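Local atomic coordinates of putative capsular polysaccharide biosynthesis protein (Streptococcus pneumoniae serotype 4, PDB entry 6EWJ), a protein that probably acts as a pyridoxal phosphate-dependent sugar aminotransferase in the biosynthesis of teichoic acid. Residues 48-52 against 53-57; 164-167 against 168-171; 221-225 against 226-230; 231-234 against 235-239. All coordinates share one frame; numbering follows the deposited sequence.

Contact 1: residues 48-52 against 53-57; sequences RLSLY and TQTPK
A Schellman motif joins Ser50 and Leu51 to Gln54 and Thr55 and ends helix 40-53. Thr55 N reaches back five residues to Ser50 O at 2.9 Å with an N-H...O angle of 160°. Inside this loop, Gln54 N makes a weak bond of 3.3 Å to Leu51 O. Gln54, the C-prime residue, turns the chain by adopting positive phi (56°). Just before it, the last regular helical bond runs from Thr53 N to Leu49 O at 2.8 Å. The Thr53 hydroxyl folds back over the same carbonyl: chi1 of 61° sets OG1 between the backbone N and C, 3.1 Å from Leu49 O, although its proton may instead go to Thr55. The two threonine hydroxyls are hydrogen-bonded across the turn, Thr53 OG1 to Thr55 OG1 at 2.8 Å, and Thr55 OG1 has a second partner in Thr216 on strand 213-217. The reversal delivers the chain to strand 58-61, an outermost strand of the mixed sheet in the large domain of this PLP-dependent aminotransferase fold. Where the strand approaches, Ser50 CB packs on Thr55 O at 3.2 Å and OG lies beside the Lys57 backbone, 3.2 Å from Lys57 C; the hydroxyl itself is bonded to Thr58 OG1 and Glu46 O. Tyr52 leans away toward Leu278 and Leu285 of helix 268-299, while Leu49 is buried against Leu278 and Phe201. The Lys57 side chain runs to helix 225-236, where it forms a salt bridge with Glu226 and a cation-pi contact with Tyr229.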
# COMPACT_ATOMS: atom_id res chain seq x y z
N ARG A 48 8.19 19.42 6.25
CA ARG A 48 9.02 19.38 7.45
C ARG A 48 10.15 18.32 7.39
O ARG A 48 11.26 18.56 7.83
CB ARG A 48 8.13 19.19 8.68
CG ARG A 48 7.23 20.40 8.98
CD ARG A 48 6.46 20.21 10.27
NE ARG A 48 7.42 20.00 11.35
CZ ARG A 48 7.19 19.35 12.49
NH1 ARG A 48 5.98 18.85 12.78
NH2 ARG A 48 8.18 19.23 13.38
N LEU A 49 9.83 17.15 6.83
CA LEU A 49 10.81 16.10 6.69
C LEU A 49 11.95 16.50 5.73
O LEU A 49 13.12 16.22 6.02
CB LEU A 49 10.13 14.78 6.24
CG LEU A 49 9.38 14.00 7.30
CD1 LEU A 49 8.70 12.77 6.63
CD2 LEU A 49 10.33 13.53 8.40
N SER A 50 11.58 17.17 4.63
CA SER A 50 12.55 17.70 3.64
C SER A 50 13.56 18.67 4.28
O SER A 50 14.76 18.55 4.08
CB SER A 50 11.86 18.39 2.48
OG SER A 50 11.07 17.51 1.72
N LEU A 51 13.05 19.57 5.11
CA LEU A 51 13.92 20.44 5.89
C LEU A 51 14.82 19.65 6.84
O LEU A 51 16.03 19.95 6.97
CB LEU A 51 13.13 21.49 6.67
CG LEU A 51 12.37 22.47 5.80
CD1 LEU A 51 11.34 23.19 6.65
CD2 LEU A 51 13.28 23.51 5.12
N TYR A 52 14.24 18.68 7.53
CA TYR A 52 14.99 17.83 8.46
C TYR A 52 16.10 17.03 7.76
O TYR A 52 17.21 16.91 8.31
CB TYR A 52 14.06 16.91 9.26
CG TYR A 52 14.72 16.11 10.34
CD1 TYR A 52 15.08 16.68 11.54
CD2 TYR A 52 14.97 14.75 10.17
CE1 TYR A 52 15.73 15.94 12.55
CE2 TYR A 52 15.60 14.01 11.18
CZ TYR A 52 15.98 14.62 12.36
OH TYR A 52 16.62 13.89 13.37
N THR A 53 15.82 16.48 6.59
CA THR A 53 16.80 15.68 5.85
C THR A 53 17.63 16.51 4.86
O THR A 53 18.50 15.96 4.17
CB THR A 53 16.17 14.47 5.08
OG1 THR A 53 15.22 14.95 4.13
CG2 THR A 53 15.55 13.46 6.05
N GLN A 54 17.37 17.83 4.79
CA GLN A 54 18.09 18.74 3.88
C GLN A 54 17.99 18.27 2.42
O GLN A 54 18.97 18.25 1.67
CB GLN A 54 19.55 18.95 4.32
CG GLN A 54 19.61 19.61 5.68
CD GLN A 54 21.01 19.90 6.17
OE1 GLN A 54 21.93 20.10 5.39
NE2 GLN A 54 21.18 19.90 7.49
N THR A 55 16.76 17.94 2.03
CA THR A 55 16.46 17.58 0.65
C THR A 55 15.35 18.46 0.19
O THR A 55 14.65 19.04 1.02
CB THR A 55 16.02 16.10 0.53
OG1 THR A 55 15.02 15.81 1.51
CG2 THR A 55 17.21 15.19 0.70
N PRO A 56 15.16 18.60 -1.13
CA PRO A 56 14.17 19.58 -1.60
C PRO A 56 12.75 19.13 -1.48
O PRO A 56 11.86 19.94 -1.21
CB PRO A 56 14.57 19.83 -3.08
CG PRO A 56 15.37 18.67 -3.46
CD PRO A 56 16.08 18.20 -2.20
N LYS A 57 12.51 17.83 -1.66
CA LYS A 57 11.14 17.32 -1.65
C LYS A 57 11.13 15.94 -1.03
O LYS A 57 12.10 15.20 -1.21
CB LYS A 57 10.58 17.18 -3.06
CG LYS A 57 10.49 18.42 -3.91
CD LYS A 57 9.50 19.45 -3.40
CE LYS A 57 8.04 19.03 -3.60
NZ LYS A 57 7.15 20.24 -3.49

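Contact 2: residues 164-167 against 168-171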
# COMPACT_ATOMS: atom_id res chain seq x y z
N TRP A 164 15.66 8.92 -16.50
CA TRP A 164 16.42 9.25 -15.31
C TRP A 164 17.79 8.59 -15.29
O TRP A 164 18.75 9.20 -14.82
CB TRP A 164 15.62 8.94 -14.04
CG TRP A 164 14.44 9.83 -13.88
CD1 TRP A 164 13.13 9.46 -13.87
CD2 TRP A 164 14.45 11.27 -13.74
NE1 TRP A 164 12.32 10.56 -13.74
CE2 TRP A 164 13.10 11.68 -13.66
CE3 TRP A 164 15.47 12.24 -13.69
CZ2 TRP A 164 12.74 13.03 -13.49
CZ3 TRP A 164 15.11 13.57 -13.54
CH2 TRP A 164 13.75 13.95 -13.44
N GLN A 165 17.92 7.40 -15.86
CA GLN A 165 19.25 6.77 -15.97
C GLN A 165 20.20 7.57 -16.86
O GLN A 165 21.41 7.61 -16.59
CB GLN A 165 19.16 5.35 -16.52
CG GLN A 165 18.51 4.35 -15.57
CD GLN A 165 18.20 3.04 -16.27
OE1 GLN A 165 18.93 2.61 -17.17
NE2 GLN A 165 17.08 2.43 -15.91
N LYS A 166 19.67 8.14 -17.94
CA LYS A 166 20.47 9.04 -18.79
C LYS A 166 20.91 10.28 -18.06
O LYS A 166 22.00 10.75 -18.30
CB LYS A 166 19.80 9.38 -20.13
CG LYS A 166 20.78 9.68 -21.24
CD LYS A 166 20.19 9.69 -22.67
CE LYS A 166 19.06 8.69 -22.99
NZ LYS A 166 17.70 9.25 -22.75
N ALA A 167 20.05 10.81 -17.19
CA ALA A 167 20.33 12.06 -16.46
C ALA A 167 21.60 11.90 -15.58
O ALA A 167 22.51 12.73 -15.59
CB ALA A 167 19.10 12.45 -15.62
N PHE A 168 21.57 10.87 -14.76
CA PHE A 168 22.73 10.48 -13.95
C PHE A 168 23.95 10.08 -14.77
O PHE A 168 25.07 10.54 -14.53
CB PHE A 168 22.24 9.38 -12.96
CG PHE A 168 21.51 9.93 -11.79
CD1 PHE A 168 20.12 10.05 -11.81
CD2 PHE A 168 22.20 10.40 -10.67
CE1 PHE A 168 19.46 10.58 -10.72
CE2 PHE A 168 21.53 10.91 -9.58
CZ PHE A 168 20.15 11.00 -9.61
N ASN A 169 23.71 9.24 -15.74
CA ASN A 169 24.71 8.58 -16.53
C ASN A 169 25.76 7.71 -15.82
O ASN A 169 26.87 7.50 -16.32
CB ASN A 169 25.34 9.48 -17.60
CG ASN A 169 25.45 8.76 -18.94
OD1 ASN A 169 26.53 8.34 -19.37
ND2 ASN A 169 24.29 8.51 -19.55
N ARG A 170 25.34 7.15 -14.70
CA ARG A 170 26.13 6.25 -13.90
C ARG A 170 25.16 5.40 -13.06
O ARG A 170 23.94 5.62 -13.07
CB ARG A 170 27.08 7.05 -13.01
CG ARG A 170 26.44 8.14 -12.14
CD ARG A 170 27.33 8.47 -10.94
NE ARG A 170 26.81 9.58 -10.11
CZ ARG A 170 25.91 9.46 -9.15
NH1 ARG A 170 25.35 8.28 -8.87
NH2 ARG A 170 25.53 10.53 -8.45
N ILE A 171 25.72 4.46 -12.30
CA ILE A 171 24.97 3.70 -11.30
C ILE A 171 24.38 4.68 -10.29
O ILE A 171 25.08 5.57 -9.81
CB ILE A 171 25.86 2.66 -10.59
CG1 ILE A 171 26.26 1.54 -11.56
CG2 ILE A 171 25.12 2.01 -9.42
CD1 ILE A 171 27.44 0.70 -11.14
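Trp164 O takes two backbone N-H groups, Phe168 N at 3.3 Å in a nearly straight bond (172°) and Ala167 N in a weak one at 3.1 Å. The Phe168 ring turns its edge to this oxygen: Trp164 O lies near the ring plane, 3.4 Å from Phe168 CD1, because chi1 of -79° places the ring beside the backbone N, away from its own carbonyl carbon. The following bond, Asn169 N to Gln165 O at 2.9 Å, is the last of this kind. The Asn169 side chain then turns back to the helix end, where its ND2 gives a weak bond of 3.4 Å to Lys166 O and passes obliquely by Lys166 CG. Beyond the helix, one face of the Arg170 guanidinium meets Phe168 CD2, 3.9 Å above its plane and toward its rim. Its rotation is fixed by the in-plane bond from NH1 to Ile171 O at 2.9 Å and by a salt bridge to Asp195. Positive phi at Asn169 is a familiar way for a helix to end in the left-handed conformation, and here it turns the chain from helix 163-168 into strand 172-177 of the central sheet, completing a beta-alpha-beta crossover from the adjacent parallel strand 129-132.

Contact 3: residues 221-225 against 226-230; sequences PVIDD and EEMYK
Asp224 is still extended, and from Asp225 onward the backbone is helical, with Met228 N on Asp224 O at 2.9 Å and Tyr229 N on Asp225 O at the same distance closing the first turns. The Asp224 carboxylate caps this start. With CG anti to its own N (chi1 179°), OD1 swings over the open end of the helix and accepts from Glu227 N at 3.1 Å, in a nearly straight bond of 170° that arrives from above the carboxylate plane. Asp224 is thus the N-cap of helix 225-236, and a hydrophobic staple spans the cap, from Ile223 just before it to Met228 four residues after it: Ile223 presses CG2 on Met228 CB at 3.8 Å, while the bent Met228 chain brings CE to 4.1 Å from Ile223 CD1. Both side chains also touch Trp164 and Trp217, packing the start of helix 225-236 against helix 163-168 and strand 213-217. On the other flank the Asp224 and Glu227 side chains cross at about a right angle, and their acids come close, Asp224 OD2 lying 4.0 Å from Glu227 OE1. This proximity of like charges is probably eased by Lys163, which forms a salt bridge with Glu227 OE2. Asp225 points back to the sheet, its OD1 accepting from Trp217 NE1, and Tyr229 OH is hydrogen-bonded to Glu46.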
# COMPACT_ATOMS: atom_id res chain seq x y z
N PRO A 221 21.38 19.16 -9.88
CA PRO A 221 20.94 19.97 -11.02
C PRO A 221 20.21 19.22 -12.14
O PRO A 221 19.39 19.84 -12.81
CB PRO A 221 22.26 20.58 -11.53
CG PRO A 221 23.09 20.72 -10.31
CD PRO A 221 22.78 19.46 -9.52
N VAL A 222 20.46 17.91 -12.32
CA VAL A 222 19.81 17.15 -13.39
C VAL A 222 18.39 16.72 -13.01
O VAL A 222 17.67 16.21 -13.84
CB VAL A 222 20.63 15.88 -13.90
CG1 VAL A 222 22.14 16.08 -14.05
CG2 VAL A 222 20.37 14.61 -13.09
N ILE A 223 17.98 16.92 -11.76
CA ILE A 223 16.61 16.64 -11.36
C ILE A 223 15.80 17.93 -11.14
O ILE A 223 16.13 18.75 -10.29
CB ILE A 223 16.58 15.83 -10.08
CG1 ILE A 223 17.22 14.45 -10.34
CG2 ILE A 223 15.16 15.65 -9.55
CD1 ILE A 223 17.43 13.64 -9.09
N ASP A 224 14.70 18.04 -11.89
CA ASP A 224 13.63 19.00 -11.59
C ASP A 224 12.82 18.41 -10.44
O ASP A 224 12.13 17.38 -10.62
CB ASP A 224 12.78 19.21 -12.85
CG ASP A 224 11.62 20.17 -12.64
OD1 ASP A 224 11.04 20.25 -11.53
OD2 ASP A 224 11.30 20.87 -13.61
N ASP A 225 12.91 19.05 -9.27
CA ASP A 225 12.32 18.48 -8.03
C ASP A 225 10.78 18.37 -8.07
O ASP A 225 10.22 17.39 -7.56
CB ASP A 225 12.73 19.28 -6.80
CG ASP A 225 14.23 19.27 -6.59
OD1 ASP A 225 14.84 18.18 -6.70
OD2 ASP A 225 14.79 20.35 -6.31
N GLU A 226 10.11 19.34 -8.68
CA GLU A 226 8.64 19.29 -8.81
C GLU A 226 8.21 18.18 -9.75
O GLU A 226 7.22 17.48 -9.48
CB GLU A 226 8.04 20.63 -9.25
CG GLU A 226 8.04 21.71 -8.19
CD GLU A 226 7.25 21.37 -6.93
OE1 GLU A 226 6.24 20.65 -6.98
OE2 GLU A 226 7.65 21.83 -5.85
N GLU A 227 8.93 18.04 -10.87
CA GLU A 227 8.64 16.97 -11.86
C GLU A 227 8.85 15.59 -11.21
O GLU A 227 8.03 14.68 -11.39
CB GLU A 227 9.53 17.14 -13.11
CG GLU A 227 9.42 16.07 -14.20
CD GLU A 227 10.43 16.25 -15.32
OE1 GLU A 227 11.00 17.37 -15.48
OE2 GLU A 227 10.69 15.29 -16.08
N MET A 228 9.94 15.44 -10.46
CA MET A 228 10.27 14.16 -9.81
C MET A 228 9.23 13.83 -8.76
O MET A 228 8.78 12.71 -8.64
CB MET A 228 11.66 14.23 -9.17
CG MET A 228 12.10 12.97 -8.46
SD MET A 228 12.32 11.51 -9.53
CE MET A 228 13.92 11.84 -10.25
N TYR A 229 8.85 14.85 -7.99
CA TYR A 229 7.82 14.72 -6.96
C TYR A 229 6.54 14.27 -7.62
O TYR A 229 5.93 13.32 -7.16
CB TYR A 229 7.57 16.04 -6.24
CG TYR A 229 6.48 16.01 -5.17
CD1 TYR A 229 6.73 15.50 -3.90
CD2 TYR A 229 5.21 16.47 -5.44
CE1 TYR A 229 5.76 15.48 -2.92
CE2 TYR A 229 4.21 16.44 -4.47
CZ TYR A 229 4.50 15.96 -3.22
OH TYR A 229 3.52 15.90 -2.24
N LYS A 230 6.14 14.94 -8.69
CA LYS A 230 4.91 14.58 -9.41
C LYS A 230 4.90 13.10 -9.96
O LYS A 230 3.87 12.40 -9.88
CB LYS A 230 4.64 15.60 -10.52
CG LYS A 230 3.35 15.40 -11.26
CD LYS A 230 2.99 16.58 -12.19
CE LYS A 230 1.84 16.10 -13.15
NZ LYS A 230 0.56 15.80 -12.43

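Contact 4: residues 231-234 against 235-239; sequences EFQI and LSLHG
Gln233 and Leu237 lie side by side and point the same way, the amide NE2 resting 4.0 Å from Leu237 CD1. A bend at chi2 (-56°) turns the amide along the helix toward its end, so that one water can accept from Gln233 NE2 and donate to Ser236 OG, both at 2.8 Å. With chi1 at 76°, the Ser236 hydroxyl folds back to donate to Gln233 O at 2.7 Å. This is the C-terminal end of helix 225-236: a serine returning to the carbonyl three residues before it, and then Ile234 O gathering the last donors, Gly239 N at 2.7 Å and, weakly, Leu237 N at 3.4 Å. Gly239 and the preceding His238 have positive phi and carry the chain round. Ile234 CG2 lies on Gly239 CA at 3.6 Å, and Leu235 CG sits against Glu231 O at 3.3 Å, the carbonyl that also accepts from Leu235 N. Phe232 faces away from the turn, into helix 64-74 and Val59 of strand 58-61. The turn reaches the dimer interface through His238, whose ring meets Tyr90 of the second subunit edge-to-face and which packs on Thr65 there, a PLP-binding residue.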
# COMPACT_ATOMS: atom_id res chain seq x y z
N GLU A 231 6.05 12.61 -10.41
CA GLU A 231 6.17 11.21 -10.90
C GLU A 231 5.94 10.17 -9.79
O GLU A 231 5.30 9.13 -10.01
CB GLU A 231 7.53 10.95 -11.58
CG GLU A 231 7.55 11.45 -13.03
CD GLU A 231 8.89 11.32 -13.76
OE1 GLU A 231 9.60 10.34 -13.54
OE2 GLU A 231 9.22 12.24 -14.56
N PHE A 232 6.46 10.43 -8.60
CA PHE A 232 6.19 9.54 -7.44
C PHE A 232 4.72 9.55 -7.06
O PHE A 232 4.11 8.49 -6.78
CB PHE A 232 6.99 9.93 -6.22
CG PHE A 232 8.38 9.41 -6.20
CD1 PHE A 232 8.67 8.19 -5.67
CD2 PHE A 232 9.42 10.16 -6.72
CE1 PHE A 232 9.98 7.71 -5.66
CE2 PHE A 232 10.73 9.69 -6.69
CZ PHE A 232 11.01 8.46 -6.17
N GLN A 233 4.14 10.77 -7.03
CA GLN A 233 2.73 10.94 -6.68
C GLN A 233 1.84 10.11 -7.55
O GLN A 233 0.97 9.40 -7.04
CB GLN A 233 2.30 12.42 -6.74
CG GLN A 233 2.75 13.24 -5.55
CD GLN A 233 2.32 12.73 -4.18
OE1 GLN A 233 3.08 12.84 -3.22
NE2 GLN A 233 1.13 12.16 -4.08
N ILE A 234 2.10 10.18 -8.86
CA ILE A 234 1.35 9.50 -9.89
C ILE A 234 1.45 7.97 -9.74
O ILE A 234 0.46 7.24 -9.81
CB ILE A 234 1.83 9.98 -11.26
CG1 ILE A 234 1.27 11.38 -11.56
CG2 ILE A 234 1.37 9.08 -12.42
CD1 ILE A 234 1.08 12.32 -10.38
N LEU A 235 2.67 7.48 -9.45
CA LEU A 235 2.84 6.04 -9.24
C LEU A 235 2.18 5.53 -7.97
O LEU A 235 1.79 4.36 -7.91
CB LEU A 235 4.33 5.63 -9.24
CG LEU A 235 5.10 5.88 -10.52
CD1 LEU A 235 6.53 5.41 -10.42
CD2 LEU A 235 4.44 5.28 -11.76
N SER A 236 2.09 6.37 -6.95
CA SER A 236 1.54 6.00 -5.65
C SER A 236 0.00 6.01 -5.62
O SER A 236 -0.60 5.46 -4.68
CB SER A 236 2.04 6.95 -4.57
OG SER A 236 1.38 8.21 -4.63
N LEU A 237 -0.61 6.65 -6.62
CA LEU A 237 -2.04 6.88 -6.64
C LEU A 237 -2.66 6.60 -8.02
O LEU A 237 -3.25 7.51 -8.68
CB LEU A 237 -2.36 8.32 -6.20
CG LEU A 237 -2.40 8.61 -4.69
CD1 LEU A 237 -2.27 10.12 -4.44
CD2 LEU A 237 -3.68 8.02 -4.09
N HIS A 238 -2.45 5.35 -8.46
CA HIS A 238 -3.14 4.77 -9.60
C HIS A 238 -2.72 5.30 -10.96
O HIS A 238 -3.38 5.03 -11.98
CB HIS A 238 -4.67 4.89 -9.44
CG HIS A 238 -5.23 4.16 -8.25
ND1 HIS A 238 -5.13 2.80 -8.12
CD2 HIS A 238 -5.97 4.59 -7.20
CE1 HIS A 238 -5.76 2.42 -7.02
NE2 HIS A 238 -6.27 3.49 -6.44
N GLY A 239 -1.68 6.09 -11.04
CA GLY A 239 -1.32 6.73 -12.30
C GLY A 239 -2.21 7.90 -12.67
O GLY A 239 -2.19 8.34 -13.82
O HOH W 1 0.63 9.94 -2.51

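In the fold
The contacts follow one another in series along the chain, and none nests in or crosses another. Contact 1 closes the turn from helix 40-53 into edge strand 58-61. Contact 2 ends helix 163-168 ahead of strand 172-177, an inner strand of the same sheet. Contacts 3 and 4 adjoin in sequence and mark the beginning and end of helix 225-236, which follows strand 213-217. That helix ties the group together: its start touches contact 1 through Pro56 on Asp225 and contact 2 through Trp164 on Met228, and Ile223 just before it meets Phe168. Farther along, Glu231 of contact 4 probably accepts from the Trp164 indole. Contacts 1 and 2 stay about 11 Å apart at their nearest atoms.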